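Local coordinates for Lmo1076 protein (Listeria monocytogenes serovar 1/2a, PDB 5JQC) that is a secreted, putative autolysin that probably acts as an amidase in cell wall turnover, represented by its row of three SH3-like GW domains, at residues 190-195 and 228-233; 178-183 and 234-239; 145-150 and 157-162; 63-68 and 92-97. All blocks are in the same frame, centred on the assembly; numbering follows the deposited sequence.

The four contacts run along an elongated, all-beta chain of three GW domains. In chain order, contact 4 (63-68 and 92-97) comes first, in the first domain, then contact 3 (145-150 and 157-162) in the second; contacts 2 and 1 follow. Contact 2 (178-183 and 234-239) ties the link after strand 176-178 to the third domain, and contact 1 (190-195 and 228-233) uses the earlier part of the same strand, 226-236, whose end contact 2 takes up. Contacts 1 and 4 have centres 66 Å apart, contacts 3 and 4 29 Å. Contacts 2 and 3 touch where Val178, ending the second domain's last strand, packs on Ile147, so the linker starts directly from that domain's sheet.

Contact 1 (190-195 and 228-233); sequences WNRTIL and VKVIKQ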
# COMPACT_ATOMS: atom_id res chain seq x y z
N TRP A 190 28.82 -25.32 17.80
CA TRP A 190 28.27 -26.62 18.14
C TRP A 190 28.76 -27.65 17.14
O TRP A 190 28.89 -27.36 15.95
CB TRP A 190 26.74 -26.60 18.12
CG TRP A 190 26.16 -25.58 19.03
CD1 TRP A 190 26.72 -25.09 20.18
CD2 TRP A 190 24.92 -24.88 18.87
NE1 TRP A 190 25.91 -24.14 20.75
CE2 TRP A 190 24.79 -23.99 19.96
CE3 TRP A 190 23.91 -24.92 17.91
CZ2 TRP A 190 23.68 -23.16 20.12
CZ3 TRP A 190 22.80 -24.09 18.07
CH2 TRP A 190 22.70 -23.22 19.17
N ASN A 191 29.03 -28.85 17.63
CA ASN A 191 29.36 -29.98 16.76
C ASN A 191 28.17 -30.93 16.80
O ASN A 191 27.79 -31.42 17.87
CB ASN A 191 30.66 -30.64 17.19
CG ASN A 191 31.82 -29.65 17.22
OD1 ASN A 191 32.50 -29.43 16.22
ND2 ASN A 191 32.04 -29.04 18.39
N ARG A 192 27.56 -31.16 15.63
CA ARG A 192 26.40 -32.03 15.48
C ARG A 192 26.64 -32.98 14.32
O ARG A 192 27.43 -32.72 13.42
CB ARG A 192 25.10 -31.24 15.24
CG ARG A 192 24.76 -30.20 16.31
CD ARG A 192 24.37 -30.84 17.64
NE ARG A 192 24.70 -29.96 18.77
CZ ARG A 192 23.88 -29.05 19.28
NH1 ARG A 192 22.66 -28.87 18.77
NH2 ARG A 192 24.27 -28.30 20.31
N THR A 193 25.95 -34.12 14.37
CA THR A 193 25.97 -35.08 13.28
C THR A 193 24.63 -35.02 12.55
O THR A 193 23.57 -35.09 13.18
CB THR A 193 26.26 -36.50 13.79
OG1 THR A 193 27.57 -36.53 14.38
CG2 THR A 193 26.21 -37.50 12.64
N ILE A 194 24.69 -34.86 11.24
CA ILE A 194 23.48 -34.81 10.42
C ILE A 194 22.95 -36.22 10.23
O ILE A 194 23.69 -37.14 9.88
CB ILE A 194 23.78 -34.15 9.06
CG1 ILE A 194 24.11 -32.66 9.24
CG2 ILE A 194 22.61 -34.32 8.11
CD1 ILE A 194 24.52 -32.00 7.95
N LEU A 195 21.65 -36.39 10.46
CA LEU A 195 20.97 -37.67 10.26
C LEU A 195 19.63 -37.39 9.60
O LEU A 195 18.86 -36.56 10.09
CB LEU A 195 20.80 -38.43 11.59
CG LEU A 195 22.06 -38.93 12.32
CD1 LEU A 195 21.72 -39.46 13.72
CD2 LEU A 195 22.81 -40.00 11.51
N VAL A 228 29.29 -32.21 11.73
CA VAL A 228 29.46 -30.86 11.21
C VAL A 228 29.71 -29.87 12.34
O VAL A 228 29.63 -30.22 13.52
CB VAL A 228 28.24 -30.41 10.38
CG1 VAL A 228 27.98 -31.37 9.23
CG2 VAL A 228 27.02 -30.28 11.28
N LYS A 229 29.99 -28.63 11.97
CA LYS A 229 30.19 -27.54 12.91
C LYS A 229 29.15 -26.45 12.64
O LYS A 229 29.20 -25.79 11.60
CB LYS A 229 31.60 -26.98 12.78
CG LYS A 229 31.99 -26.12 13.92
CD LYS A 229 33.48 -25.97 13.93
CE LYS A 229 33.95 -25.58 15.29
NZ LYS A 229 33.29 -26.44 16.32
N VAL A 230 28.23 -26.26 13.59
CA VAL A 230 27.23 -25.20 13.49
C VAL A 230 27.83 -23.91 14.05
O VAL A 230 28.11 -23.81 15.25
CB VAL A 230 25.96 -25.58 14.25
CG1 VAL A 230 24.89 -24.51 14.07
CG2 VAL A 230 25.45 -26.94 13.79
N ILE A 231 28.03 -22.91 13.17
CA ILE A 231 28.63 -21.64 13.58
C ILE A 231 27.62 -20.51 13.80
O ILE A 231 27.94 -19.55 14.51
CB ILE A 231 29.70 -21.18 12.56
CG1 ILE A 231 29.07 -20.90 11.19
CG2 ILE A 231 30.82 -22.21 12.44
CD1 ILE A 231 30.05 -20.50 10.10
N LYS A 232 26.42 -20.59 13.22
CA LYS A 232 25.41 -19.56 13.43
C LYS A 232 24.04 -20.20 13.53
O LYS A 232 23.78 -21.25 12.92
CB LYS A 232 25.38 -18.52 12.30
CG LYS A 232 26.62 -17.64 12.20
CD LYS A 232 26.28 -16.26 11.64
CE LYS A 232 26.78 -16.06 10.22
NZ LYS A 232 28.25 -16.32 10.12
N GLN A 233 23.14 -19.55 14.26
CA GLN A 233 21.73 -19.90 14.25
C GLN A 233 20.89 -18.65 13.99
O GLN A 233 21.25 -17.53 14.39
CB GLN A 233 21.28 -20.55 15.56
CG GLN A 233 21.05 -19.56 16.68
CD GLN A 233 20.55 -20.23 17.94
OE1 GLN A 233 20.03 -21.35 17.90
NE2 GLN A 233 20.71 -19.54 19.06
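Trp190 and Val230 pair in an antiparallel ladder whose strand axes approach to 4.6 Å, with their directions 133° apart, a strongly twisted pairing. Trp190-Val230 and Arg192-Val228 are hydrogen-bonded pairs, with Asn191-Lys229 the non-hydrogen-bonded pair between them. Trp190 N bonds to Val230 O at 3.0 Å, and Arg192 and Val228 exchange bonds in both directions. Trp190, Arg192, Val228 and Val230 share one face of the sheet. There CE3 of the Trp190 indole rests 4.0 Å from Val230 CG1, which the valine extends anti to its own N (chi1 -176°). Farther along the ring, Gln233 OE1 comes to the indole edge, 3.5 Å from Trp190 CH2, and the amide stands almost upright to the indole plane. Arg192 bends at chi2 and carries NH2 over one face of Trp190, toward the rim. At the other end, the side chains of Ile194 and Val228 cross at about a right angle, with Ile194 CD1 3.7 Å from Val228 CG1. On the reverse face Lys229 and Asn191 run alongside, and Lys229 NZ donates to Asn191 OD1 at 3.1 Å, tilted out of the amide plane; Asn189 OD1 is the stronger partner of this ammonium. Strand 184-194 is outermost in the four-stranded sheet of this GW domain, and strand 226-236 separates it from strand 239-246. From the latter, Tyr242 meets Trp190 edge-to-face and touches Val230; Ile231 and Lys232 of strand 226-236 both face its Gln243, a classic beta bulge.

Contact 2 (178-183 and 234-239); sequences VYDKIQ and AKTARG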
# COMPACT_ATOMS: atom_id res chain seq x y z
N VAL A 178 7.08 -11.27 -0.42
CA VAL A 178 7.73 -10.60 0.70
C VAL A 178 8.69 -11.55 1.39
O VAL A 178 8.33 -12.69 1.72
CB VAL A 178 6.69 -10.06 1.69
CG1 VAL A 178 7.38 -9.19 2.75
CG2 VAL A 178 5.61 -9.27 0.95
N TYR A 179 9.92 -11.08 1.61
CA TYR A 179 10.90 -11.86 2.36
C TYR A 179 10.56 -11.84 3.84
O TYR A 179 10.12 -10.81 4.37
CB TYR A 179 12.32 -11.32 2.14
CG TYR A 179 12.72 -11.32 0.67
CD1 TYR A 179 12.70 -12.48 -0.07
CD2 TYR A 179 13.14 -10.14 0.06
CE1 TYR A 179 13.08 -12.47 -1.39
CE2 TYR A 179 13.51 -10.12 -1.25
CZ TYR A 179 13.49 -11.29 -1.98
OH TYR A 179 13.88 -11.27 -3.30
N ASP A 180 10.76 -12.99 4.49
CA ASP A 180 10.74 -13.07 5.95
C ASP A 180 11.92 -12.30 6.51
O ASP A 180 13.04 -12.41 5.99
CB ASP A 180 10.88 -14.51 6.44
CG ASP A 180 9.81 -15.42 5.91
OD1 ASP A 180 8.63 -15.00 5.86
OD2 ASP A 180 10.17 -16.58 5.59
N LYS A 181 11.68 -11.56 7.60
CA LYS A 181 12.79 -10.96 8.36
C LYS A 181 13.49 -12.00 9.22
O LYS A 181 12.87 -12.97 9.69
CB LYS A 181 12.30 -9.82 9.26
CG LYS A 181 11.68 -8.66 8.50
CD LYS A 181 11.12 -7.66 9.50
CE LYS A 181 10.73 -6.36 8.81
NZ LYS A 181 11.93 -5.64 8.30
N ILE A 182 14.79 -11.80 9.43
CA ILE A 182 15.50 -12.55 10.45
C ILE A 182 15.12 -11.93 11.80
O ILE A 182 15.48 -10.78 12.10
CB ILE A 182 17.02 -12.53 10.23
CG1 ILE A 182 17.34 -13.08 8.83
CG2 ILE A 182 17.73 -13.33 11.31
CD1 ILE A 182 18.79 -13.06 8.48
N GLN A 183 14.38 -12.69 12.61
CA GLN A 183 13.93 -12.17 13.90
C GLN A 183 15.06 -12.12 14.92
O GLN A 183 15.13 -11.20 15.75
CB GLN A 183 12.79 -13.05 14.41
CG GLN A 183 11.51 -12.86 13.60
CD GLN A 183 10.53 -13.99 13.77
OE1 GLN A 183 10.89 -15.09 14.20
NE2 GLN A 183 9.26 -13.73 13.42
N ALA A 234 19.77 -18.86 13.30
CA ALA A 234 18.86 -17.78 12.92
C ALA A 234 17.43 -18.29 13.01
O ALA A 234 17.14 -19.45 12.71
CB ALA A 234 19.16 -17.27 11.50
N LYS A 235 16.52 -17.41 13.46
CA LYS A 235 15.11 -17.76 13.53
C LYS A 235 14.30 -16.81 12.66
O LYS A 235 14.44 -15.59 12.79
CB LYS A 235 14.60 -17.74 14.98
CG LYS A 235 13.17 -18.26 15.15
CD LYS A 235 12.80 -18.46 16.63
CE LYS A 235 13.19 -17.26 17.53
NZ LYS A 235 12.23 -16.09 17.51
N THR A 236 13.48 -17.37 11.77
CA THR A 236 12.41 -16.65 11.09
C THR A 236 11.06 -17.24 11.49
O THR A 236 10.98 -18.31 12.11
CB THR A 236 12.53 -16.69 9.56
OG1 THR A 236 12.33 -18.04 9.11
CG2 THR A 236 13.85 -16.17 9.09
N ALA A 237 10.00 -16.54 11.08
CA ALA A 237 8.65 -17.03 11.29
C ALA A 237 8.46 -18.47 10.82
O ALA A 237 7.66 -19.21 11.40
CB ALA A 237 7.67 -16.11 10.56
N ARG A 238 9.21 -18.90 9.81
CA ARG A 238 9.10 -20.24 9.26
C ARG A 238 9.92 -21.30 9.99
O ARG A 238 9.68 -22.50 9.76
CB ARG A 238 9.52 -20.23 7.78
CG ARG A 238 8.68 -19.28 6.95
CD ARG A 238 8.73 -19.59 5.46
NE ARG A 238 7.39 -19.60 4.88
CZ ARG A 238 6.67 -18.50 4.65
NH1 ARG A 238 7.16 -17.28 4.93
NH2 ARG A 238 5.46 -18.62 4.13
N GLY A 239 10.90 -20.93 10.82
CA GLY A 239 11.64 -21.95 11.54
C GLY A 239 12.97 -21.45 12.06
O GLY A 239 13.19 -20.24 12.22
O HOH W 1 10.25 -13.85 9.86
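A salt bridge from Asp180 to Arg238 ties the linker after strand 176-178 to the type I beta turn Thr236-Gly239, which closes the hairpin of strands 226-236 and 239-246 in the third SH3-like GW domain. The two side chains cross at about a right angle, yet the carboxylate and guanidinium planes are only 20° apart. The carboxylate lies at the edge of the guanidinium, near its plane, and a single nitrogen serves both oxygens: Arg238 NH1 lies 2.9 Å from Asp180 OD1 in the salt bridge and donates to Asp180 OD2 at 3.2 Å, on the syn lone pair. A bend at chi3 (133°) swings the arginine head back to the acid, and its CD also packs near OD2. Beside this pair, Thr236 turns its methyl CG2 to the carbonyl of Lys181, 3.4 Å from that O, while its OG1 takes a weak bond from Arg238 N and a second from Trp241 NE1. Gln183 stretches out beyond CG over the start of the turn, its amide beside the peptide between Thr236 and Ala237. Its backbone takes part too, Gln183 N donating to Lys235 O at 2.9 Å. Ile182 adds a light apolar touch, CG2 against Ala234 CB. Asp180 also has a backbone bond with Asn208, and Lys181 NZ reaches back to Asn107 O in the second domain, so the linker is fastened on both flanks. One water bridges the two backbones, donating to Lys181 O at 2.8 Å and accepting from Ala237 N at 3.0 Å.

Contact 3 (145-150 and 157-162); sequences AKIIKQ and TYYQFQ
The Tyr159 ring has Ile147 over one face and Gln150 at its edge. Ile147 CG2 stands 3.9 Å from the ring centroid, 19° off the normal, in a CH-pi contact, while CG1 and CD1 follow along the CD2 side of the same ring. Gln150 lies alongside, its CB in the ring plane and 3.8 Å from Tyr159 CD1; its NE2 is bonded to Asn102 O. The Phe161 ring meets Ala145 CB obliquely, and Phe176 packs edge-to-face with both aromatic rings. On the opposite face, Ile148 wedges between two glutamines: its CG1 and CD1 approach Gln160 OE1, and CG2 lies 3.7 Å from Gln162 OE1. With CG1 placed between its backbone N and carbonyl (chi1 69°), the isoleucine leans toward strand 157-162. Gln162 NE2 is bonded to Thr167 OG1. Backbone bonds join Lys146 with Gln162 in both directions, and then Ile148 N to Gln160 O (2.9 Å) and Gln160 N to Lys149 O (2.8 Å). Both of the latter converge on Gln160, because the register slips by one residue: a beta bulge in the hairpin of strands 144-153 and 156-163, inner strands of the second GW domain's five-stranded, SH3-like sheet.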
# COMPACT_ATOMS: atom_id res chain seq x y z
N ALA A 145 12.57 -4.99 -4.01
CA ALA A 145 11.90 -3.74 -3.69
C ALA A 145 11.75 -3.63 -2.18
O ALA A 145 11.69 -4.64 -1.47
CB ALA A 145 10.54 -3.65 -4.39
N LYS A 146 11.70 -2.39 -1.71
CA LYS A 146 11.42 -2.09 -0.32
C LYS A 146 9.98 -1.58 -0.23
O LYS A 146 9.60 -0.64 -0.93
CB LYS A 146 12.41 -1.07 0.23
CG LYS A 146 12.26 -0.87 1.72
CD LYS A 146 13.20 0.21 2.25
CE LYS A 146 12.97 0.44 3.73
NZ LYS A 146 13.63 1.68 4.21
N ILE A 147 9.19 -2.21 0.63
CA ILE A 147 7.79 -1.86 0.82
C ILE A 147 7.70 -0.92 2.01
O ILE A 147 8.07 -1.28 3.13
CB ILE A 147 6.95 -3.12 1.03
CG1 ILE A 147 6.85 -3.91 -0.29
CG2 ILE A 147 5.60 -2.76 1.62
CD1 ILE A 147 6.89 -5.43 -0.11
N ILE A 148 7.22 0.31 1.78
CA ILE A 148 7.28 1.36 2.79
C ILE A 148 5.90 1.81 3.29
O ILE A 148 5.83 2.52 4.31
CB ILE A 148 8.06 2.58 2.27
CG1 ILE A 148 7.26 3.27 1.17
CG2 ILE A 148 9.42 2.14 1.75
CD1 ILE A 148 8.02 4.33 0.43
N LYS A 149 4.81 1.42 2.64
CA LYS A 149 3.49 1.87 3.06
C LYS A 149 2.45 0.95 2.45
O LYS A 149 2.67 0.40 1.37
CB LYS A 149 3.26 3.32 2.64
CG LYS A 149 2.31 4.10 3.51
CD LYS A 149 2.00 5.42 2.82
CE LYS A 149 1.43 6.43 3.79
NZ LYS A 149 1.45 7.80 3.18
N GLN A 150 1.31 0.81 3.13
CA GLN A 150 0.18 0.10 2.55
C GLN A 150 -1.08 0.93 2.69
O GLN A 150 -1.16 1.86 3.50
CB GLN A 150 -0.05 -1.27 3.21
CG GLN A 150 -0.49 -1.23 4.65
CD GLN A 150 -0.98 -2.57 5.12
OE1 GLN A 150 -0.32 -3.57 4.89
NE2 GLN A 150 -2.15 -2.60 5.76
N THR A 157 -5.29 -4.65 -1.26
CA THR A 157 -4.17 -3.99 -0.59
C THR A 157 -3.13 -3.58 -1.62
O THR A 157 -2.77 -4.37 -2.50
CB THR A 157 -3.55 -4.92 0.46
OG1 THR A 157 -4.59 -5.44 1.29
CG2 THR A 157 -2.56 -4.17 1.32
N TYR A 158 -2.65 -2.35 -1.50
CA TYR A 158 -1.67 -1.76 -2.40
C TYR A 158 -0.45 -1.35 -1.60
O TYR A 158 -0.56 -0.63 -0.61
CB TYR A 158 -2.26 -0.55 -3.10
CG TYR A 158 -3.37 -0.93 -4.04
CD1 TYR A 158 -3.09 -1.39 -5.31
CD2 TYR A 158 -4.71 -0.85 -3.65
CE1 TYR A 158 -4.08 -1.76 -6.18
CE2 TYR A 158 -5.73 -1.23 -4.53
CZ TYR A 158 -5.39 -1.68 -5.79
OH TYR A 158 -6.37 -2.06 -6.68
N TYR A 159 0.72 -1.80 -2.05
CA TYR A 159 1.99 -1.44 -1.40
C TYR A 159 2.64 -0.29 -2.13
O TYR A 159 2.74 -0.31 -3.36
CB TYR A 159 2.97 -2.61 -1.42
CG TYR A 159 2.66 -3.68 -0.44
CD1 TYR A 159 1.87 -3.43 0.67
CD2 TYR A 159 3.18 -4.95 -0.63
CE1 TYR A 159 1.60 -4.44 1.57
CE2 TYR A 159 2.93 -5.96 0.26
CZ TYR A 159 2.14 -5.71 1.36
OH TYR A 159 1.89 -6.73 2.25
N GLN A 160 3.11 0.70 -1.38
CA GLN A 160 4.03 1.68 -1.93
C GLN A 160 5.44 1.13 -1.78
O GLN A 160 5.80 0.59 -0.73
CB GLN A 160 3.89 3.02 -1.20
CG GLN A 160 4.61 4.14 -1.90
CD GLN A 160 4.55 5.43 -1.16
OE1 GLN A 160 4.53 5.45 0.07
NE2 GLN A 160 4.51 6.54 -1.89
N PHE A 161 6.24 1.24 -2.84
CA PHE A 161 7.49 0.49 -2.89
C PHE A 161 8.60 1.27 -3.58
O PHE A 161 8.35 2.16 -4.40
CB PHE A 161 7.31 -0.85 -3.62
CG PHE A 161 7.12 -0.70 -5.11
CD1 PHE A 161 5.91 -0.30 -5.63
CD2 PHE A 161 8.17 -0.94 -5.97
CE1 PHE A 161 5.75 -0.13 -6.98
CE2 PHE A 161 8.01 -0.78 -7.32
CZ PHE A 161 6.80 -0.38 -7.83
N GLN A 162 9.83 0.89 -3.27
CA GLN A 162 11.04 1.50 -3.82
C GLN A 162 11.88 0.44 -4.51
O GLN A 162 11.97 -0.71 -4.04
CB GLN A 162 11.87 2.17 -2.73
CG GLN A 162 11.07 3.12 -1.87
CD GLN A 162 11.92 3.77 -0.79
OE1 GLN A 162 12.57 3.09 0.00
NE2 GLN A 162 11.92 5.10 -0.76

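Contact 4 (63-68 and 92-97); sequences VKILKE and RAFVYY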
# COMPACT_ATOMS: atom_id res chain seq x y z
N VAL A 63 -11.52 19.71 -5.73
CA VAL A 63 -11.86 20.64 -4.67
C VAL A 63 -11.87 19.89 -3.35
O VAL A 63 -11.86 18.66 -3.31
CB VAL A 63 -13.23 21.33 -4.88
CG1 VAL A 63 -13.17 22.28 -6.07
CG2 VAL A 63 -14.31 20.28 -5.09
N LYS A 64 -11.89 20.66 -2.28
CA LYS A 64 -12.01 20.15 -0.92
C LYS A 64 -13.41 20.46 -0.42
O LYS A 64 -13.90 21.58 -0.61
CB LYS A 64 -10.95 20.79 -0.01
CG LYS A 64 -9.49 20.54 -0.41
CD LYS A 64 -8.89 19.38 0.38
CE LYS A 64 -7.39 19.26 0.17
NZ LYS A 64 -6.78 18.28 1.11
N ILE A 65 -14.05 19.49 0.22
CA ILE A 65 -15.38 19.69 0.77
C ILE A 65 -15.24 19.85 2.27
O ILE A 65 -14.73 18.95 2.95
CB ILE A 65 -16.33 18.53 0.42
CG1 ILE A 65 -16.37 18.31 -1.10
CG2 ILE A 65 -17.73 18.81 0.94
CD1 ILE A 65 -16.92 19.50 -1.88
N LEU A 66 -15.72 20.99 2.78
CA LEU A 66 -15.54 21.39 4.16
C LEU A 66 -16.78 21.22 5.02
O LEU A 66 -16.68 20.87 6.20
CB LEU A 66 -15.10 22.86 4.22
CG LEU A 66 -13.66 23.26 3.85
CD1 LEU A 66 -13.41 23.15 2.36
CD2 LEU A 66 -13.42 24.68 4.34
N LYS A 67 -17.96 21.48 4.47
CA LYS A 67 -19.19 21.39 5.25
C LYS A 67 -20.29 20.87 4.34
O LYS A 67 -20.21 20.99 3.11
CB LYS A 67 -19.65 22.74 5.81
CG LYS A 67 -18.64 23.54 6.63
CD LYS A 67 -19.30 24.85 7.11
CE LYS A 67 -18.28 25.78 7.77
NZ LYS A 67 -17.69 25.17 9.00
N GLU A 68 -21.32 20.29 4.95
CA GLU A 68 -22.54 19.93 4.24
C GLU A 68 -23.72 20.42 5.06
O GLU A 68 -23.67 20.40 6.29
CB GLU A 68 -22.68 18.43 4.02
CG GLU A 68 -21.43 17.76 3.48
CD GLU A 68 -21.73 16.38 2.89
OE1 GLU A 68 -22.89 15.93 3.03
OE2 GLU A 68 -20.80 15.77 2.30
N ARG A 92 -24.95 17.26 -5.52
CA ARG A 92 -25.02 16.48 -6.75
C ARG A 92 -24.05 16.99 -7.81
O ARG A 92 -23.69 16.24 -8.72
CB ARG A 92 -26.45 16.49 -7.31
CG ARG A 92 -27.45 15.63 -6.54
CD ARG A 92 -28.87 15.80 -7.11
NE ARG A 92 -29.29 17.19 -7.00
CZ ARG A 92 -30.29 17.76 -7.69
NH1 ARG A 92 -31.00 17.06 -8.58
NH2 ARG A 92 -30.55 19.04 -7.49
N ALA A 93 -23.61 18.24 -7.71
CA ALA A 93 -22.62 18.74 -8.65
C ALA A 93 -21.23 18.13 -8.47
O ALA A 93 -20.33 18.48 -9.24
CB ALA A 93 -22.54 20.27 -8.53
N PHE A 94 -21.01 17.23 -7.50
CA PHE A 94 -19.67 16.75 -7.16
C PHE A 94 -19.58 15.22 -7.20
O PHE A 94 -20.55 14.52 -6.88
CB PHE A 94 -19.22 17.19 -5.75
CG PHE A 94 -19.30 18.67 -5.49
CD1 PHE A 94 -20.50 19.27 -5.14
CD2 PHE A 94 -18.16 19.46 -5.53
CE1 PHE A 94 -20.56 20.63 -4.88
CE2 PHE A 94 -18.21 20.81 -5.27
CZ PHE A 94 -19.40 21.40 -4.95
N VAL A 95 -18.39 14.72 -7.54
CA VAL A 95 -18.03 13.31 -7.38
C VAL A 95 -16.95 13.21 -6.30
O VAL A 95 -15.81 13.66 -6.50
CB VAL A 95 -17.54 12.69 -8.69
CG1 VAL A 95 -17.16 11.23 -8.47
CG2 VAL A 95 -18.62 12.78 -9.76
N TYR A 96 -17.29 12.61 -5.15
CA TYR A 96 -16.34 12.47 -4.06
C TYR A 96 -15.34 11.37 -4.36
O TYR A 96 -15.71 10.30 -4.85
CB TYR A 96 -17.05 12.14 -2.74
CG TYR A 96 -17.80 13.27 -2.08
CD1 TYR A 96 -18.27 14.36 -2.81
CD2 TYR A 96 -18.04 13.25 -0.71
CE1 TYR A 96 -18.95 15.39 -2.20
CE2 TYR A 96 -18.72 14.28 -0.08
CZ TYR A 96 -19.18 15.35 -0.83
OH TYR A 96 -19.87 16.37 -0.21
N TYR A 97 -14.06 11.64 -4.05
CA TYR A 97 -13.05 10.59 -4.13
C TYR A 97 -13.15 9.69 -2.90
O TYR A 97 -13.28 10.18 -1.77
CB TYR A 97 -11.66 11.19 -4.20
CG TYR A 97 -11.33 11.87 -5.51
CD1 TYR A 97 -11.04 11.12 -6.65
CD2 TYR A 97 -11.25 13.25 -5.60
CE1 TYR A 97 -10.72 11.75 -7.85
CE2 TYR A 97 -10.93 13.87 -6.79
CZ TYR A 97 -10.67 13.12 -7.90
OH TYR A 97 -10.36 13.77 -9.07
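Against the Phe94 ring, Ile65 makes the tight part of this contact, where strands 63-68 and 94-96 run nearly perpendicular, with axes 9.5 Å apart, and meet through side chains alone. Ile65 CD1 lies over one face of the Phe94 ring, 4.2 Å from its centroid, while Val63 CG2 comes in at the edge, 3.9 Å from CE2. Phe94 is therefore touched on a face and an edge by one strand; Phe79 adds an edge-to-face ring, and Val29, Val77 and Met89 also pack on it. Ile65 turns its other branch to Tyr96, placing CG2 3.4 Å from the phenol OH, and CG1 lies obliquely to that ring. Away from this apolar cluster the contact is thinner and polar: Tyr96 is partly exposed, though Glu68 itself is buried. The two reach out from opposite directions, and Tyr96 OH donates to Glu68 OE2 at 2.7 Å. The oxygen sits near the plane of the phenol ring, but the hydroxyl meets it from above the carboxylate plane, with the two planes 81° apart. Glu68 OE1 forms a salt bridge with Lys91, which may help keep the acid charged. Strand 19-29 stands between the two strands in sheet order, so the contact spans the inside of a strongly curved sheet; its apolar half belongs to the small hydrophobic core of the SH3-like GW domain, with the Tyr96-Glu68 bond at its margin.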